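Local atomic coordinates of HD domain protein (Enterococcus faecalis, PDB entry 4LRL), a protein that probably hydrolyses deoxyribonucleoside triphosphates such as dGTP to the deoxynucleoside and triphosphate, under allosteric control by bound nucleotides. Residues 276-281 and 351-356; 378-383 and 445-450. All blocks are in the same frame, centred on the assembly; numbering follows the deposited sequence.

Interaction 1 (276-281 and 351-356); sequences EVILDH and KPLKSA. With DGT (2'-deoxyguanosine-5'-triphosphate), chain R.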
# COMPACT_ATOMS: atom_id res chain seq x y z
N GLU C 276 29.82 8.63 1.53
CA GLU C 276 30.68 7.58 2.04
C GLU C 276 32.15 7.89 1.74
O GLU C 276 33.02 7.68 2.59
CB GLU C 276 30.26 6.24 1.46
CG GLU C 276 30.87 5.05 2.16
CD GLU C 276 32.29 4.72 1.67
OE1 GLU C 276 33.08 4.17 2.48
OE2 GLU C 276 32.61 5.01 0.49
N VAL C 277 32.42 8.39 0.54
CA VAL C 277 33.77 8.82 0.18
C VAL C 277 34.28 9.89 1.14
O VAL C 277 35.43 9.83 1.57
CB VAL C 277 33.89 9.28 -1.31
CG1 VAL C 277 35.21 9.99 -1.56
CG2 VAL C 277 33.76 8.09 -2.26
N ILE C 278 33.43 10.86 1.50
CA ILE C 278 33.81 11.90 2.44
C ILE C 278 34.08 11.33 3.83
O ILE C 278 35.08 11.67 4.47
CB ILE C 278 32.77 13.04 2.48
CG1 ILE C 278 33.05 14.01 1.33
CG2 ILE C 278 32.80 13.81 3.82
CD1 ILE C 278 31.82 14.61 0.77
N LEU C 279 33.20 10.46 4.30
CA LEU C 279 33.41 9.76 5.56
C LEU C 279 34.74 8.98 5.55
O LEU C 279 35.49 9.01 6.52
CB LEU C 279 32.24 8.82 5.84
CG LEU C 279 32.30 7.89 7.05
CD1 LEU C 279 32.32 8.67 8.36
CD2 LEU C 279 31.10 6.95 7.01
N ASP C 280 35.01 8.28 4.45
CA ASP C 280 36.21 7.45 4.33
C ASP C 280 37.45 8.31 4.52
O ASP C 280 38.32 8.00 5.34
CB ASP C 280 36.24 6.72 2.98
CG ASP C 280 37.48 5.85 2.79
OD1 ASP C 280 37.36 4.61 2.87
OD2 ASP C 280 38.58 6.38 2.54
N HIS C 281 37.50 9.41 3.78
CA HIS C 281 38.67 10.28 3.77
C HIS C 281 38.81 11.06 5.07
O HIS C 281 39.93 11.33 5.53
CB HIS C 281 38.60 11.21 2.57
CG HIS C 281 38.78 10.51 1.26
ND1 HIS C 281 38.60 11.14 0.05
CD2 HIS C 281 39.14 9.23 0.98
CE1 HIS C 281 38.86 10.29 -0.92
NE2 HIS C 281 39.18 9.12 -0.39
N LYS C 351 27.50 17.56 2.17
CA LYS C 351 28.11 18.14 0.98
C LYS C 351 28.79 17.01 0.24
O LYS C 351 30.01 16.89 0.29
CB LYS C 351 29.17 19.20 1.32
CG LYS C 351 28.75 20.26 2.33
CD LYS C 351 27.74 21.20 1.77
CE LYS C 351 27.50 22.37 2.72
NZ LYS C 351 26.27 23.10 2.31
N PRO C 352 28.00 16.17 -0.45
CA PRO C 352 28.66 15.01 -1.03
C PRO C 352 29.58 15.43 -2.16
O PRO C 352 29.40 16.50 -2.75
CB PRO C 352 27.51 14.15 -1.55
CG PRO C 352 26.22 14.95 -1.30
CD PRO C 352 26.62 16.34 -0.93
N LEU C 353 30.60 14.61 -2.43
CA LEU C 353 31.36 14.73 -3.65
C LEU C 353 30.46 14.36 -4.83
O LEU C 353 29.62 13.46 -4.71
CB LEU C 353 32.58 13.80 -3.62
CG LEU C 353 33.73 14.11 -2.65
CD1 LEU C 353 34.90 13.18 -2.92
CD2 LEU C 353 34.21 15.55 -2.74
N LYS C 354 30.62 15.06 -5.94
CA LYS C 354 29.94 14.74 -7.19
C LYS C 354 30.75 13.65 -7.89
O LYS C 354 31.90 13.40 -7.53
CB LYS C 354 29.84 16.00 -8.04
CG LYS C 354 28.82 15.99 -9.17
CD LYS C 354 27.37 16.13 -8.69
CE LYS C 354 26.40 15.92 -9.86
NZ LYS C 354 24.94 16.01 -9.51
N SER C 355 30.15 12.98 -8.88
CA SER C 355 30.84 11.91 -9.61
C SER C 355 30.45 11.80 -11.08
O SER C 355 29.38 12.25 -11.50
CB SER C 355 30.61 10.55 -8.95
OG SER C 355 29.25 10.17 -9.03
N ALA C 356 31.33 11.17 -11.85
CA ALA C 356 31.07 10.87 -13.25
C ALA C 356 31.47 9.42 -13.49
O ALA C 356 32.46 8.95 -12.95
CB ALA C 356 31.86 11.81 -14.17
PG DGT R . 21.70 18.65 -7.87
O1G DGT R . 20.64 18.00 -8.75
O2G DGT R . 22.79 19.37 -8.66
O3G DGT R . 21.14 19.44 -6.70
O3B DGT R . 22.52 17.46 -7.14
PB DGT R . 22.01 15.94 -7.09
O1B DGT R . 22.87 15.12 -8.01
O2B DGT R . 20.51 15.90 -7.22
O3A DGT R . 22.39 15.53 -5.59
PA DGT R . 21.62 16.00 -4.26
O1A DGT R . 22.68 16.26 -3.23
O2A DGT R . 20.58 17.06 -4.50
O5' DGT R . 20.87 14.65 -3.80
C5' DGT R . 20.10 13.84 -4.68
C4' DGT R . 18.77 13.47 -4.02
O4' DGT R . 18.89 13.12 -2.64
C3' DGT R . 17.82 14.66 -4.02
O3' DGT R . 17.23 14.90 -5.31
C2' DGT R . 16.83 14.30 -2.92
C1' DGT R . 17.64 13.39 -1.99
N9 DGT R . 17.86 14.00 -0.65
C8 DGT R . 17.57 13.42 0.53
N7 DGT R . 17.89 14.22 1.58
C5 DGT R . 18.41 15.35 1.06
C6 DGT R . 18.95 16.63 1.60
O6 DGT R . 19.02 16.88 2.82
N1 DGT R . 19.38 17.54 0.74
C2 DGT R . 19.34 17.37 -0.59
N2 DGT R . 19.80 18.37 -1.36
N3 DGT R . 18.87 16.23 -1.16
C4 DGT R . 18.39 15.20 -0.40
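Helix 270-291 packs here against the lead-in to strand 354-357, outermost within this chain in a small antiparallel sheet, beside a dGTP pocket to which the strand contributes Lys-354; Ile-278 and Val-277 meet Leu-353 and the backbone before it. No hydrogen bond crosses, and the side-chain contacts are apolar, with 173 Å² buried. Ile-278 carries much of the contact. A chi1 of -83° places its CG1 beside the backbone N and points the CG1-CD1 branch at the 351-353 backbone, where CD1 lies 3.4 Å from Leu-353 N; its 3.0 Å approach to Lys-351 O is very short and the modelled position doubtful. The same methyl, Ile-278 CD1, sits 3.9 Å from Leu-353 CG, the two side chains running askew. Val-277 meets Leu-353 at about a right angle and presents a single branch, CG1, 3.5 Å from Leu-353 CD1. Tyr-443 of the central strand also touches Leu-353, while Phe-347 of helix 338-348 packs on Ile-278.

The residue after Leu-353, Lys-354, is turned to the nucleotide. Its chain bends once, at chi2 (75°), then runs straight to the phosphates. Arg-350 and, from the second subunit, Lys-38 and Arg-68 also bind this dGTP. The ammonium NZ of Lys-354 donates to O1B of the beta-phosphate at 2.7 Å.

Interaction 2 (378-383 and 445-450); sequences VGFNPK and PKEMLD. With DGT (2'-deoxyguanosine-5'-triphosphate), chain R.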
# COMPACT_ATOMS: atom_id res chain seq x y z
N VAL C 378 43.14 24.32 -8.10
CA VAL C 378 42.18 25.23 -7.45
C VAL C 378 42.15 25.11 -5.92
O VAL C 378 41.42 25.84 -5.26
CB VAL C 378 40.74 25.16 -8.06
CG1 VAL C 378 40.79 25.34 -9.57
CG2 VAL C 378 40.02 23.85 -7.68
N GLY C 379 42.97 24.21 -5.36
CA GLY C 379 43.18 24.14 -3.92
C GLY C 379 42.63 22.92 -3.20
O GLY C 379 42.69 22.85 -1.96
N PHE C 380 42.09 21.96 -3.95
CA PHE C 380 41.58 20.74 -3.35
C PHE C 380 42.62 19.64 -3.42
O PHE C 380 42.94 19.17 -4.51
CB PHE C 380 40.30 20.27 -4.05
CG PHE C 380 39.11 21.16 -3.83
CD1 PHE C 380 38.65 21.98 -4.85
CD2 PHE C 380 38.41 21.14 -2.62
CE1 PHE C 380 37.51 22.80 -4.66
CE2 PHE C 380 37.29 21.95 -2.42
CZ PHE C 380 36.83 22.78 -3.44
N ASN C 381 43.14 19.21 -2.27
CA ASN C 381 44.05 18.08 -2.26
C ASN C 381 43.33 16.84 -2.83
O ASN C 381 42.32 16.39 -2.28
CB ASN C 381 44.59 17.82 -0.85
CG ASN C 381 45.70 16.78 -0.83
OD1 ASN C 381 45.64 15.78 -1.54
ND2 ASN C 381 46.71 17.01 0.00
N PRO C 382 43.85 16.29 -3.95
CA PRO C 382 43.20 15.19 -4.68
C PRO C 382 43.09 13.88 -3.89
O PRO C 382 42.18 13.08 -4.14
CB PRO C 382 44.11 14.98 -5.90
CG PRO C 382 44.98 16.21 -5.98
CD PRO C 382 45.13 16.68 -4.57
N LYS C 383 43.99 13.67 -2.94
CA LYS C 383 43.95 12.47 -2.12
C LYS C 383 42.69 12.41 -1.24
O LYS C 383 42.25 11.32 -0.88
CB LYS C 383 45.20 12.32 -1.28
CG LYS C 383 46.47 12.10 -2.08
CD LYS C 383 47.41 11.13 -1.36
CE LYS C 383 48.81 11.11 -1.99
NZ LYS C 383 49.58 12.33 -1.63
N PRO C 445 34.87 17.39 -6.10
CA PRO C 445 34.03 18.41 -5.49
C PRO C 445 33.06 18.98 -6.50
O PRO C 445 33.44 19.25 -7.64
CB PRO C 445 35.03 19.48 -5.03
CG PRO C 445 36.32 18.74 -4.89
CD PRO C 445 36.30 17.76 -6.02
N LYS C 446 31.81 19.13 -6.08
CA LYS C 446 30.78 19.79 -6.87
C LYS C 446 31.24 21.15 -7.40
O LYS C 446 30.97 21.50 -8.56
CB LYS C 446 29.49 19.95 -6.05
CG LYS C 446 28.29 20.43 -6.86
CD LYS C 446 26.99 20.46 -6.06
CE LYS C 446 25.92 21.25 -6.82
NZ LYS C 446 24.52 20.95 -6.39
N GLU C 447 31.94 21.91 -6.56
CA GLU C 447 32.36 23.27 -6.94
C GLU C 447 33.28 23.33 -8.17
O GLU C 447 33.49 24.41 -8.72
CB GLU C 447 32.90 24.10 -5.75
CG GLU C 447 33.75 23.39 -4.71
CD GLU C 447 32.93 22.64 -3.66
OE1 GLU C 447 32.82 23.15 -2.52
OE2 GLU C 447 32.40 21.56 -3.97
N MET C 448 33.77 22.17 -8.61
CA MET C 448 34.54 22.08 -9.85
C MET C 448 33.68 22.37 -11.07
O MET C 448 34.19 22.81 -12.10
CB MET C 448 35.18 20.69 -10.01
CG MET C 448 36.32 20.38 -9.04
SD MET C 448 37.68 21.57 -9.01
CE MET C 448 38.31 21.47 -10.69
N LEU C 449 32.38 22.12 -10.95
CA LEU C 449 31.45 22.26 -12.07
C LEU C 449 30.73 23.61 -12.14
O LEU C 449 30.72 24.24 -13.19
CB LEU C 449 30.43 21.12 -12.07
CG LEU C 449 30.94 19.72 -12.43
CD1 LEU C 449 29.81 18.71 -12.31
CD2 LEU C 449 31.56 19.67 -13.83
N ASP C 450 30.13 24.04 -11.03
CA ASP C 450 29.30 25.25 -11.01
C ASP C 450 30.07 26.51 -10.62
O ASP C 450 31.04 26.44 -9.86
CB ASP C 450 28.06 25.06 -10.12
CG ASP C 450 28.40 24.51 -8.73
OD1 ASP C 450 28.30 23.28 -8.53
OD2 ASP C 450 28.78 25.31 -7.84
PG DGT R . 21.70 18.65 -7.87
O1G DGT R . 20.64 18.00 -8.75
O2G DGT R . 22.79 19.37 -8.66
O3G DGT R . 21.14 19.44 -6.70
O3B DGT R . 22.52 17.46 -7.14
PB DGT R . 22.01 15.94 -7.09
O1B DGT R . 22.87 15.12 -8.01
O2B DGT R . 20.51 15.90 -7.22
O3A DGT R . 22.39 15.53 -5.59
PA DGT R . 21.62 16.00 -4.26
O1A DGT R . 22.68 16.26 -3.23
O2A DGT R . 20.58 17.06 -4.50
O5' DGT R . 20.87 14.65 -3.80
C5' DGT R . 20.10 13.84 -4.68
C4' DGT R . 18.77 13.47 -4.02
O4' DGT R . 18.89 13.12 -2.64
C3' DGT R . 17.82 14.66 -4.02
O3' DGT R . 17.23 14.90 -5.31
C2' DGT R . 16.83 14.30 -2.92
C1' DGT R . 17.64 13.39 -1.99
N9 DGT R . 17.86 14.00 -0.65
C8 DGT R . 17.57 13.42 0.53
N7 DGT R . 17.89 14.22 1.58
C5 DGT R . 18.41 15.35 1.06
C6 DGT R . 18.95 16.63 1.60
O6 DGT R . 19.02 16.88 2.82
N1 DGT R . 19.38 17.54 0.74
C2 DGT R . 19.34 17.37 -0.59
N2 DGT R . 19.80 18.37 -1.36
N3 DGT R . 18.87 16.23 -1.16
C4 DGT R . 18.39 15.20 -0.40
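Phe-380 reaches across to Pro-445, where a loop after a Schellman turn meets the 3-10 turn 446-448 that follows strand 441-444. From CB, chi1 of -69° sets CG anti to the carbonyl carbon and directs the ring at the other segment. Phe-380 CG is 3.8 Å from Pro-445 CG, with CD1 and CD2 close by. That proline carbon stands over one face of the ring, only 11° off the ring normal as seen from the centroid, the geometry of a CH-pi contact. CE1 lies near Pro-445 CB and Glu-447 CG. At the tip, Phe-380 CZ approaches Glu-447 CG to 3.4 Å; this methylene comes obliquely, and the carboxylate plane is turned 77° from the ring. The polar end of Glu-447 has its own partner, a salt bridge from OE2 to Arg-346 of helix 338-348.

Met-448 adds a Met-aromatic contact, its sulfur SD 4.3 Å from Phe-380 CD1 and oblique to the ring. Bends at chi2 and chi3 curl this side chain, and Met-448 SD also touches Val-378 CG2 at 3.5 Å.

The backbone shapes both sides. Gly-379, with positive phi, ends helix 361-377 in the Schellman motif, and Asn-381 is the N-cap of the next helix, its OD1 accepting from Lys-383 N at 3.0 Å. In the 3-10 turn, Met-448 N bonds to Pro-445 O. The extended chain of Lys-446 leaves this turn for the dGTP, where NZ donates to the gamma-phosphate oxygen O2G at 3.3 Å.

In the fold
From the N terminus, the chain runs along helix 270-291 and, after 69 intervening residues containing helices but no strand, returns at 351-356 to close interaction 1. Helix 361-377 then leads to 378-383, and a second excursion, including strand 387-389, comes back through strand 441-444 to close interaction 2 at 445-450. The loops follow in series, neither nested nor crossed. Their centres are 11 Å apart, and Leu-353 CD2 lies 3.9 Å from Pro-445 N. Backbone bonds between Lys-354 and Phe-444 and between Ala-356 and Phe-442 join the strands. Interaction 1 thus brings helix 270-291 to strand 354-357, and interaction 2 joins the loop leaving neighbouring strand 441-444 to the end of helix 361-377.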